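Local structure of pyruvate kinase (Toxoplasma gondii, 3GG8) at residues C[124-129]-C[158-163]; C[143-148]-C[193-198]; C[412-417]-C[470-475]; C[463-468]-C[502-507]. The protein catalyses the final step of glycolysis, the transfer of a phosphoryl group from phosphoenolpyruvate to ADP, which yields pyruvate and ATP. All coordinates share one frame; numbering follows the deposited sequence.

Interaction 1 of 4, residues C[124-129]-C[158-163]; sequences ATLKIV and ILIADG
L126 and I128 meet I158 and I160 inside the small beta domain (the B domain of pyruvate kinases), which is inserted between the third and fourth strands of the TIM barrel. Strands 125-129 and 157-160 are not neighbours in its mixed sheet. Strands 176-181 and 165-172 lie between them. The sheet curls strongly, so the two short strands face each other across its interior. Their axes stay 11.8 Å apart and run at 90° to each other.

Across this gap the contact is purely apolar and made by methyl ends. No hydrogen bond spans it. I160 CD1 touches both inward-facing residues, L126 and I128, and lies 4.3 Å from L126 CD2. I158 and I160 start inward, and their extended chains carry CD1 far enough (I160 chi2 161°). I128 is extended in the same way. All four residues are buried. I141, V167, V169 and M193 are among the apolar neighbours.

Backbone hydrogen bonds pair L126 with T179 and I128 with V177 in the adjoining strand. Beyond strand 157-160, G163 O makes a weak hydrogen bond with R324 NH2 of the second subunit. Between the two strands, I128 CD1 touches two isoleucine ends, about a right angle apart: I160 CD1 at 4.2 Å and I158 CD1 at 4.4 Å.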
loop_
_atom_site.group_PDB
_atom_site.type_symbol
_atom_site.label_atom_id
_atom_site.label_comp_id
_atom_site.label_asym_id
_atom_site.label_seq_id
_atom_site.Cartn_x
_atom_site.Cartn_y
_atom_site.Cartn_z
ATOM N N ALA C 124 25.975 47.407 24.865
ATOM C CA ALA C 124 25.603 48.729 25.359
ATOM C C ALA C 124 24.118 48.793 25.720
ATOM O O ALA C 124 23.285 48.080 25.146
ATOM C CB ALA C 124 25.973 49.821 24.357
ATOM N N THR C 125 23.825 49.657 26.690
ATOM C CA THR C 125 22.500 49.858 27.271
ATOM C C THR C 125 21.652 50.810 26.423
ATOM O O THR C 125 22.097 51.909 26.091
ATOM C CB THR C 125 22.658 50.446 28.697
ATOM O OG1 THR C 125 23.307 49.481 29.537
ATOM C CG2 THR C 125 21.316 50.848 29.307
ATOM N N LEU C 126 20.431 50.387 26.099
ATOM C CA LEU C 126 19.441 51.251 25.444
ATOM C C LEU C 126 18.105 51.277 26.194
ATOM O O LEU C 126 17.428 50.253 26.326
ATOM C CB LEU C 126 19.213 50.826 23.992
ATOM C CG LEU C 126 18.091 51.468 23.158
ATOM C CD1 LEU C 126 18.317 52.964 22.919
ATOM C CD2 LEU C 126 17.969 50.726 21.829
ATOM N N LYS C 127 17.738 52.456 26.682
ATOM C CA LYS C 127 16.438 52.660 27.285
ATOM C C LYS C 127 15.426 52.887 26.171
ATOM O O LYS C 127 15.665 53.687 25.265
ATOM C CB LYS C 127 16.484 53.861 28.233
ATOM C CG LYS C 127 15.221 54.093 29.042
ATOM C CD LYS C 127 15.555 54.959 30.235
ATOM C CE LYS C 127 14.318 55.608 30.838
ATOM N NZ LYS C 127 14.704 56.355 32.087
ATOM N N ILE C 128 14.311 52.160 26.214
ATOM C CA ILE C 128 13.213 52.438 25.303
ATOM C C ILE C 128 12.010 52.918 26.088
ATOM O O ILE C 128 11.448 52.175 26.879
ATOM C CB ILE C 128 12.855 51.231 24.420
ATOM C CG1 ILE C 128 14.072 50.795 23.604
ATOM C CG2 ILE C 128 11.660 51.567 23.483
ATOM C CD1 ILE C 128 13.829 49.561 22.774
ATOM N N VAL C 129 11.619 54.166 25.853
ATOM C CA VAL C 129 10.527 54.800 26.608
ATOM C C VAL C 129 9.197 54.806 25.851
ATOM O O VAL C 129 9.158 54.605 24.632
ATOM C CB VAL C 129 10.877 56.259 27.060
ATOM C CG1 VAL C 129 12.229 56.316 27.796
ATOM C CG2 VAL C 129 10.840 57.242 25.881
ATOM N N ILE C 158 13.789 42.284 21.553
ATOM C CA ILE C 158 13.138 43.266 20.680
ATOM C C ILE C 158 14.018 43.559 19.467
ATOM O O ILE C 158 15.201 43.901 19.620
ATOM C CB ILE C 158 12.834 44.613 21.396
ATOM C CG1 ILE C 158 11.930 44.426 22.606
ATOM C CG2 ILE C 158 12.197 45.611 20.425
ATOM C CD1 ILE C 158 11.863 45.680 23.476
ATOM N N LEU C 159 13.431 43.430 18.277
ATOM C CA LEU C 159 14.099 43.754 17.010
ATOM C C LEU C 159 13.716 45.144 16.496
ATOM O O LEU C 159 12.543 45.551 16.568
ATOM C CB LEU C 159 13.790 42.696 15.946
ATOM C CG LEU C 159 14.817 41.589 15.684
ATOM C CD1 LEU C 159 15.173 40.842 16.941
ATOM C CD2 LEU C 159 14.293 40.628 14.645
ATOM N N ILE C 160 14.713 45.862 15.981
ATOM C CA ILE C 160 14.556 47.250 15.534
ATOM C C ILE C 160 15.134 47.432 14.133
ATOM O O ILE C 160 16.222 46.929 13.844
ATOM C CB ILE C 160 15.238 48.237 16.511
ATOM C CG1 ILE C 160 14.619 48.113 17.903
ATOM C CG2 ILE C 160 15.128 49.674 15.999
ATOM C CD1 ILE C 160 15.483 48.669 19.017
ATOM N N ALA C 161 14.399 48.140 13.273
ATOM C CA ALA C 161 14.843 48.455 11.896
ATOM C C ALA C 161 15.062 47.217 11.017
ATOM O O ALA C 161 16.199 46.894 10.648
ATOM C CB ALA C 161 16.102 49.339 11.909
ATOM N N ASP C 162 13.957 46.557 10.666
ATOM C CA ASP C 162 13.982 45.285 9.939
ATOM C C ASP C 162 15.001 44.287 10.512
ATOM O O ASP C 162 15.701 43.592 9.767
ATOM C CB ASP C 162 14.206 45.517 8.430
ATOM C CG ASP C 162 13.112 46.380 7.800
ATOM O OD1 ASP C 162 13.408 47.115 6.835
ATOM O OD2 ASP C 162 11.960 46.346 8.282
ATOM N N GLY C 163 15.060 44.215 11.840
ATOM C CA GLY C 163 15.950 43.293 12.537
ATOM C C GLY C 163 17.405 43.683 12.441
ATOM O O GLY C 163 18.272 42.845 12.651
#

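Interaction 2 of 4, residues C[143-148]-C[193-198]; sequences CSYGAL and MNLPNV
L195 lays its CD2 methyl against the Y145 ring, 3.6 Å from Y145 CE1. This part of the contact joins two beta turns of the B domain, the small beta domain inserted in the barrel. Y145 to L148 form a type I turn, and L195 to V198 form a type II turn just after strand 193-194. Across the contact L195 meets two side chains: CD1 packs on L148 CD1 at 3.9 Å, and CD2 lies mainly on the tyrosine.

The ring of Y145 folds back over its own turn. CG is anti to the backbone N (chi1 177°), and one ring face covers the A147-L148 peptide, with L148 N 3.6 Å above the ring plane near the rim. The hydroxyl end is held elsewhere: Y145 OH hydrogen-bonds to S151 OG and Q201 N.

C143 and M193 meet just before the turns, as a pair of sulfur side chains. M193 SD lies against C143, and the bend at chi3 (62°) folds CE back onto it as well. I158 touches M193, L195 and L148 and so joins the two patches. C143 SG has a polar role too. It accepts a hydrogen bond from Y145 N at 3.5 Å, and it lies 3.8 Å from M193 SD.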
loop_
_atom_site.group_PDB
_atom_site.type_symbol
_atom_site.label_atom_id
_atom_site.label_comp_id
_atom_site.label_asym_id
_atom_site.label_seq_id
_atom_site.Cartn_x
_atom_site.Cartn_y
_atom_site.Cartn_z
ATOM N N CYS C 143 9.217 54.607 21.610
ATOM C CA CYS C 143 8.507 53.557 20.879
ATOM C C CYS C 143 7.005 53.876 20.847
ATOM O O CYS C 143 6.432 54.243 21.870
ATOM C CB CYS C 143 8.771 52.202 21.544
ATOM S SG CYS C 143 7.661 50.852 21.088
ATOM N N SER C 144 6.376 53.729 19.681
ATOM C CA SER C 144 4.969 54.128 19.485
ATOM C C SER C 144 3.958 53.286 20.260
ATOM O O SER C 144 2.805 53.694 20.441
ATOM C CB SER C 144 4.617 54.088 18.004
ATOM O OG SER C 144 4.680 52.759 17.529
ATOM N N TYR C 145 4.407 52.112 20.705
ATOM C CA TYR C 145 3.561 51.118 21.339
ATOM C C TYR C 145 3.528 51.325 22.851
ATOM O O TYR C 145 4.456 50.947 23.564
ATOM C CB TYR C 145 4.059 49.725 20.943
ATOM C CG TYR C 145 3.341 48.554 21.572
ATOM C CD1 TYR C 145 4.064 47.461 22.061
ATOM C CD2 TYR C 145 1.939 48.516 21.661
ATOM C CE1 TYR C 145 3.416 46.367 22.643
ATOM C CE2 TYR C 145 1.282 47.426 22.248
ATOM C CZ TYR C 145 2.032 46.363 22.737
ATOM O OH TYR C 145 1.413 45.286 23.304
ATOM N N GLY C 146 2.441 51.932 23.320
ATOM C CA GLY C 146 2.315 52.392 24.709
ATOM C C GLY C 146 2.327 51.298 25.762
ATOM O O GLY C 146 2.722 51.539 26.903
ATOM N N ALA C 147 1.883 50.106 25.370
ATOM C CA ALA C 147 1.839 48.939 26.243
ATOM C C ALA C 147 3.107 48.078 26.167
ATOM O O ALA C 147 3.120 46.972 26.684
ATOM C CB ALA C 147 0.610 48.085 25.918
ATOM N N LEU C 148 4.167 48.570 25.532
ATOM C CA LEU C 148 5.447 47.828 25.513
ATOM C C LEU C 148 5.913 47.277 26.885
ATOM O O LEU C 148 6.252 46.084 26.998
ATOM C CB LEU C 148 6.565 48.652 24.847
ATOM C CG LEU C 148 7.960 48.026 24.752
ATOM C CD1 LEU C 148 7.954 46.780 23.850
ATOM C CD2 LEU C 148 9.000 49.043 24.300
ATOM N N MET C 193 9.559 48.006 14.501
ATOM C CA MET C 193 9.968 47.185 15.629
ATOM C C MET C 193 9.199 45.868 15.631
ATOM O O MET C 193 8.027 45.797 15.234
ATOM C CB MET C 193 9.763 47.943 16.950
ATOM C CG MET C 193 10.635 49.196 17.064
ATOM S SD MET C 193 10.364 50.181 18.553
ATOM C CE MET C 193 10.819 49.023 19.852
ATOM N N ASN C 194 9.887 44.818 16.064
ATOM C CA ASN C 194 9.274 43.521 16.228
ATOM C C ASN C 194 9.444 43.017 17.644
ATOM O O ASN C 194 10.469 43.277 18.299
ATOM C CB ASN C 194 9.849 42.529 15.214
ATOM C CG ASN C 194 9.501 42.910 13.781
ATOM O OD1 ASN C 194 10.124 43.792 13.202
ATOM N ND2 ASN C 194 8.490 42.260 13.219
ATOM N N LEU C 195 8.431 42.288 18.104
ATOM C CA LEU C 195 8.405 41.739 19.458
ATOM C C LEU C 195 8.297 40.209 19.447
ATOM O O LEU C 195 7.232 39.676 19.749
ATOM C CB LEU C 195 7.220 42.345 20.204
ATOM C CG LEU C 195 7.356 43.575 21.098
ATOM C CD1 LEU C 195 8.443 44.579 20.694
ATOM C CD2 LEU C 195 5.980 44.242 21.290
ATOM N N PRO C 196 9.391 39.501 19.087
ATOM C CA PRO C 196 9.395 38.032 18.999
ATOM C C PRO C 196 8.768 37.340 20.223
ATOM O O PRO C 196 9.132 37.665 21.352
ATOM C CB PRO C 196 10.891 37.697 18.920
ATOM C CG PRO C 196 11.508 38.890 18.290
ATOM C CD PRO C 196 10.701 40.079 18.728
ATOM N N ASN C 197 7.816 36.427 19.997
ATOM C CA ASN C 197 7.194 35.645 21.079
ATOM C C ASN C 197 6.322 36.495 22.037
ATOM O O ASN C 197 6.030 36.071 23.163
ATOM C CB ASN C 197 8.281 34.887 21.869
ATOM C CG ASN C 197 7.846 33.496 22.312
ATOM O OD1 ASN C 197 6.866 32.924 21.816
ATOM N ND2 ASN C 197 8.601 32.931 23.248
ATOM N N VAL C 198 5.909 37.685 21.584
ATOM C CA VAL C 198 5.048 38.573 22.389
ATOM C C VAL C 198 3.828 39.038 21.579
ATOM O O VAL C 198 3.966 39.553 20.467
ATOM C CB VAL C 198 5.838 39.814 22.924
ATOM C CG1 VAL C 198 4.904 40.817 23.594
ATOM C CG2 VAL C 198 6.912 39.399 23.897
#

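Interaction 3 of 4, residues C[412-417]-C[470-475]; sequences IILALT and RNAIVV
V475 N to N471 O, at 2.9 Å, is the shorter of two backbone bonds that shape the helical turn that holds A472 and I473 beside L414. The companion bond runs from V474 N to R470 O. No polar bond crosses from helix to strand; the contact is apolar.

One methyl does the work. L414 CD1 meets A472 CB at 4.0 Å and I473 CG1 at 4.1 Å. L414 gets there by an extended chain: CG is anti to the carbonyl carbon, and CD1 is anti to CA (chi2 -178°), which extends CD1 toward the helix. The small A472 faces the strand where the backbones are nearest, L414 CA to A472 CA 8.0 Å. I473 comes from the flank of the helix. Its side chain crosses that of L414 at about a right angle and meets it with CG1.

L436 and I469 also pack on L414, and L438 packs on A472. Helix 465-478 is the connection of a beta-alpha-beta crossover from strand 454-458 to strand 487-494 in the C-terminal alpha/beta domain. It passes over strands 435-439 and 412-416, while helix 421-427 packs against I413 and A415 of strand 412-416.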
loop_
_atom_site.group_PDB
_atom_site.type_symbol
_atom_site.label_atom_id
_atom_site.label_comp_id
_atom_site.label_asym_id
_atom_site.label_seq_id
_atom_site.Cartn_x
_atom_site.Cartn_y
_atom_site.Cartn_z
ATOM N N ILE C 412 -8.559 17.014 -20.228
ATOM C CA ILE C 412 -8.899 18.013 -19.202
ATOM C C ILE C 412 -10.014 17.551 -18.275
ATOM O O ILE C 412 -10.735 16.603 -18.581
ATOM C CB ILE C 412 -9.283 19.410 -19.803
ATOM C CG1 ILE C 412 -10.477 19.296 -20.751
ATOM C CG2 ILE C 412 -8.071 20.095 -20.493
ATOM C CD1 ILE C 412 -10.797 20.611 -21.442
ATOM N N ILE C 413 -10.121 18.231 -17.136
ATOM C CA ILE C 413 -11.219 18.051 -16.202
ATOM C C ILE C 413 -12.080 19.318 -16.236
ATOM O O ILE C 413 -11.580 20.436 -16.143
ATOM C CB ILE C 413 -10.717 17.725 -14.752
ATOM C CG1 ILE C 413 -9.866 16.438 -14.744
ATOM C CG2 ILE C 413 -11.892 17.579 -13.775
ATOM C CD1 ILE C 413 -9.192 16.117 -13.387
ATOM N N LEU C 414 -13.373 19.147 -16.427
ATOM C CA LEU C 414 -14.272 20.283 -16.399
ATOM C C LEU C 414 -14.921 20.292 -15.022
ATOM O O LEU C 414 -15.486 19.277 -14.584
ATOM C CB LEU C 414 -15.325 20.182 -17.502
ATOM C CG LEU C 414 -14.861 19.971 -18.950
ATOM C CD1 LEU C 414 -16.042 19.938 -19.905
ATOM C CD2 LEU C 414 -13.868 21.046 -19.374
ATOM N N ALA C 415 -14.800 21.419 -14.332
ATOM C CA ALA C 415 -15.430 21.605 -13.028
ATOM C C ALA C 415 -16.548 22.614 -13.179
ATOM O O ALA C 415 -16.297 23.808 -13.287
ATOM C CB ALA C 415 -14.410 22.081 -11.995
ATOM N N LEU C 416 -17.784 22.138 -13.231
ATOM C CA LEU C 416 -18.928 23.028 -13.307
ATOM C C LEU C 416 -19.274 23.433 -11.894
ATOM O O LEU C 416 -19.462 22.569 -11.035
ATOM C CB LEU C 416 -20.115 22.343 -13.973
ATOM C CG LEU C 416 -20.095 22.199 -15.492
ATOM C CD1 LEU C 416 -19.056 21.142 -15.921
ATOM C CD2 LEU C 416 -21.503 21.832 -15.992
ATOM N N THR C 417 -19.368 24.734 -11.641
ATOM C CA THR C 417 -19.413 25.196 -10.249
ATOM C C THR C 417 -20.119 26.536 -10.041
ATOM O O THR C 417 -19.930 27.488 -10.803
ATOM C CB THR C 417 -17.983 25.243 -9.638
ATOM O OG1 THR C 417 -18.069 25.479 -8.233
ATOM C CG2 THR C 417 -17.129 26.343 -10.291
ATOM N N ARG C 470 -21.066 20.634 -23.350
ATOM C CA ARG C 470 -20.911 20.646 -24.808
ATOM C C ARG C 470 -20.162 21.897 -25.269
ATOM O O ARG C 470 -19.263 21.815 -26.102
ATOM C CB ARG C 470 -22.259 20.572 -25.516
ATOM C CG ARG C 470 -22.559 19.252 -26.221
ATOM C CD ARG C 470 -23.340 18.299 -25.326
ATOM N NE ARG C 470 -24.574 17.841 -25.962
ATOM C CZ ARG C 470 -25.802 18.239 -25.615
ATOM N NH1 ARG C 470 -25.980 19.107 -24.625
ATOM N NH2 ARG C 470 -26.864 17.768 -26.257
ATOM N N ASN C 471 -20.522 23.044 -24.704
ATOM C CA ASN C 471 -19.943 24.320 -25.109
ATOM C C ASN C 471 -18.460 24.416 -24.776
ATOM O O ASN C 471 -17.658 24.886 -25.597
ATOM C CB ASN C 471 -20.720 25.486 -24.475
ATOM C CG ASN C 471 -20.252 26.846 -24.966
ATOM O OD1 ASN C 471 -20.461 27.227 -26.129
ATOM N ND2 ASN C 471 -19.634 27.599 -24.070
ATOM N N ALA C 472 -18.109 23.949 -23.577
ATOM C CA ALA C 472 -16.753 23.995 -23.093
ATOM C C ALA C 472 -15.827 23.173 -23.991
ATOM O O ALA C 472 -14.738 23.635 -24.339
ATOM C CB ALA C 472 -16.691 23.487 -21.660
ATOM N N ILE C 473 -16.277 21.972 -24.371
ATOM C CA ILE C 473 -15.463 21.036 -25.163
ATOM C C ILE C 473 -15.218 21.548 -26.579
ATOM O O ILE C 473 -14.090 21.471 -27.078
ATOM C CB ILE C 473 -16.105 19.631 -25.248
ATOM C CG1 ILE C 473 -16.233 18.995 -23.859
ATOM C CG2 ILE C 473 -15.327 18.725 -26.230
ATOM C CD1 ILE C 473 -16.994 17.638 -23.871
ATOM N N VAL C 474 -16.274 22.059 -27.219
ATOM C CA VAL C 474 -16.172 22.612 -28.568
ATOM C C VAL C 474 -15.341 23.894 -28.559
ATOM O O VAL C 474 -14.525 24.104 -29.459
ATOM C CB VAL C 474 -17.559 22.867 -29.208
ATOM C CG1 VAL C 474 -17.417 23.471 -30.611
ATOM C CG2 VAL C 474 -18.347 21.565 -29.281
ATOM N N VAL C 475 -15.525 24.739 -27.540
ATOM C CA VAL C 475 -14.656 25.912 -27.396
ATOM C C VAL C 475 -13.198 25.458 -27.244
ATOM O O VAL C 475 -12.324 25.931 -27.975
ATOM C CB VAL C 475 -15.073 26.868 -26.244
ATOM C CG1 VAL C 475 -13.912 27.778 -25.851
ATOM C CG2 VAL C 475 -16.261 27.707 -26.653
#

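Interaction 4 of 4, residues C[463-468]-C[502-507]; sequences QGTDHV and SNLLKV
The first turn of helix 465-478 meets strand 502-509, the outermost strand of this chain's sheet in the C-terminal alpha/beta domain, through a salt bridge and a methyl contact. K506 NZ donates to D466 OD1 at 2.8 Å. The ammonium comes to the syn side of the carboxylate, 25° out of its plane. The grip is one-pronged, since D466 OD2 stays 3.7 Å from K506 NZ. The lysine chain bends at chi2 (-146°) and is otherwise extended, and it crosses the aspartate at about a right angle. G464 is the N-cap, so D466 sits in the first turn, where the helix N terminus would probably help to stabilise its negative charge.

Beside the salt bridge, T465 CG2 touches L504 CD2 at 4.0 Å. The threonine turns this methyl toward the strand by holding CG2 anti to the backbone N.

H492 of strand 487-494 packs against both T465 and L504, and T465 also touches L416, so the helix start spans strands 412-416, 487-494 and 502-509. On its other face strand 502-509 packs on helix 393-407 through N503 and L505. Its outer edge pairs antiparallel with a strand of the third subunit, and the sheet continues across the interface.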
loop_
_atom_site.group_PDB
_atom_site.type_symbol
_atom_site.label_atom_id
_atom_site.label_comp_id
_atom_site.label_asym_id
_atom_site.label_seq_id
_atom_site.Cartn_x
_atom_site.Cartn_y
_atom_site.Cartn_z
ATOM N N GLN C 463 -28.154 27.887 -17.398
ATOM C CA GLN C 463 -27.689 27.051 -18.484
ATOM C C GLN C 463 -27.679 25.589 -18.020
ATOM O O GLN C 463 -27.213 25.278 -16.914
ATOM C CB GLN C 463 -26.280 27.515 -18.902
ATOM C CG GLN C 463 -26.013 27.608 -20.399
ATOM C CD GLN C 463 -27.066 28.407 -21.152
ATOM O OE1 GLN C 463 -27.353 29.563 -20.826
ATOM N NE2 GLN C 463 -27.653 27.786 -22.169
ATOM N N GLY C 464 -28.207 24.701 -18.861
ATOM C CA GLY C 464 -28.217 23.264 -18.570
ATOM C C GLY C 464 -26.832 22.633 -18.528
ATOM O O GLY C 464 -25.924 23.063 -19.236
ATOM N N THR C 465 -26.684 21.605 -17.698
ATOM C CA THR C 465 -25.412 20.899 -17.479
ATOM C C THR C 465 -24.740 20.397 -18.766
ATOM O O THR C 465 -23.569 20.702 -19.014
ATOM C CB THR C 465 -25.630 19.703 -16.506
ATOM O OG1 THR C 465 -26.129 20.190 -15.254
ATOM C CG2 THR C 465 -24.349 18.894 -16.279
ATOM N N ASP C 466 -25.479 19.612 -19.550
ATOM C CA ASP C 466 -25.012 19.044 -20.817
ATOM C C ASP C 466 -24.587 20.122 -21.796
ATOM O O ASP C 466 -23.522 20.021 -22.386
ATOM C CB ASP C 466 -26.123 18.207 -21.479
ATOM C CG ASP C 466 -26.196 16.778 -20.953
ATOM O OD1 ASP C 466 -25.474 16.435 -19.982
ATOM O OD2 ASP C 466 -26.995 15.999 -21.532
ATOM N N HIS C 467 -25.444 21.130 -21.985
ATOM C CA HIS C 467 -25.140 22.292 -22.819
ATOM C C HIS C 467 -23.821 22.969 -22.428
ATOM O O HIS C 467 -22.969 23.227 -23.298
ATOM C CB HIS C 467 -26.276 23.304 -22.749
ATOM C CG HIS C 467 -27.465 22.945 -23.585
ATOM N ND1 HIS C 467 -27.855 21.644 -23.818
ATOM C CD2 HIS C 467 -28.362 23.724 -24.228
ATOM C CE1 HIS C 467 -28.933 21.635 -24.577
ATOM N NE2 HIS C 467 -29.265 22.885 -24.838
ATOM N N VAL C 468 -23.656 23.247 -21.130
ATOM C CA VAL C 468 -22.448 23.898 -20.623
ATOM C C VAL C 468 -21.221 23.039 -20.941
ATOM O O VAL C 468 -20.230 23.555 -21.442
ATOM C CB VAL C 468 -22.534 24.212 -19.095
ATOM C CG1 VAL C 468 -21.154 24.501 -18.515
ATOM C CG2 VAL C 468 -23.419 25.383 -18.847
ATOM N N SER C 502 -26.012 16.873 -4.599
ATOM C CA SER C 502 -26.079 15.831 -5.615
ATOM C C SER C 502 -24.882 16.064 -6.525
ATOM O O SER C 502 -24.587 17.206 -6.876
ATOM C CB SER C 502 -27.382 15.947 -6.404
ATOM O OG SER C 502 -27.200 15.508 -7.735
ATOM N N ASN C 503 -24.176 14.998 -6.884
ATOM C CA ASN C 503 -22.879 15.140 -7.533
ATOM C C ASN C 503 -22.656 14.194 -8.705
ATOM O O ASN C 503 -22.801 12.984 -8.570
ATOM C CB ASN C 503 -21.760 14.967 -6.505
ATOM C CG ASN C 503 -21.566 16.189 -5.647
ATOM O OD1 ASN C 503 -20.676 16.995 -5.910
ATOM N ND2 ASN C 503 -22.411 16.355 -4.625
ATOM N N LEU C 504 -22.267 14.765 -9.839
ATOM C CA LEU C 504 -22.180 14.048 -11.102
ATOM C C LEU C 504 -20.741 13.916 -11.570
ATOM O O LEU C 504 -19.905 14.766 -11.300
ATOM C CB LEU C 504 -22.989 14.790 -12.169
ATOM C CG LEU C 504 -22.961 14.303 -13.623
ATOM C CD1 LEU C 504 -23.851 13.058 -13.830
ATOM C CD2 LEU C 504 -23.376 15.430 -14.580
ATOM N N LEU C 505 -20.465 12.838 -12.283
ATOM C CA LEU C 505 -19.186 12.672 -12.936
ATOM C C LEU C 505 -19.487 12.019 -14.265
ATOM O O LEU C 505 -20.040 10.931 -14.317
ATOM C CB LEU C 505 -18.248 11.816 -12.081
ATOM C CG LEU C 505 -16.829 11.411 -12.522
ATOM C CD1 LEU C 505 -16.128 10.796 -11.332
ATOM C CD2 LEU C 505 -16.830 10.421 -13.656
ATOM N N LYS C 506 -19.141 12.709 -15.341
ATOM C CA LYS C 506 -19.331 12.196 -16.687
ATOM C C LYS C 506 -17.992 12.021 -17.377
ATOM O O LYS C 506 -17.105 12.853 -17.243
ATOM C CB LYS C 506 -20.157 13.176 -17.505
ATOM C CG LYS C 506 -21.628 13.033 -17.366
ATOM C CD LYS C 506 -22.309 13.368 -18.684
ATOM C CE LYS C 506 -23.758 13.814 -18.464
ATOM N NZ LYS C 506 -24.580 13.797 -19.715
ATOM N N VAL C 507 -17.849 10.947 -18.143
ATOM C CA VAL C 507 -16.700 10.825 -19.026
ATOM C C VAL C 507 -17.222 10.870 -20.450
ATOM O O VAL C 507 -18.122 10.119 -20.826
ATOM C CB VAL C 507 -15.847 9.562 -18.764
ATOM C CG1 VAL C 507 -14.586 9.591 -19.630
ATOM C CG2 VAL C 507 -15.469 9.461 -17.292
#

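How the interactions relate
From the N terminus, interactions 1 and 2 come first, both in the beta domain inserted in the barrel. Interaction 1 joins strands 125-129 and 157-160; interaction 2 joins the loop after strand 140-142 to strand 193-194 and its turn. Their segments alternate along the chain, so the two loops they close cross. V129 O and C143 N (3.0 Å), and L159 O and N194 N (2.8 Å), probably hydrogen-bond between them. Interactions 3 and 4 follow in the C-terminal domain and also cross. Both use helix 465-478, tying it to inner strand 412-416 and to 502-509, the outermost strand of this chain's sheet. The two pairs are in series, on opposite sides of the chain's centre.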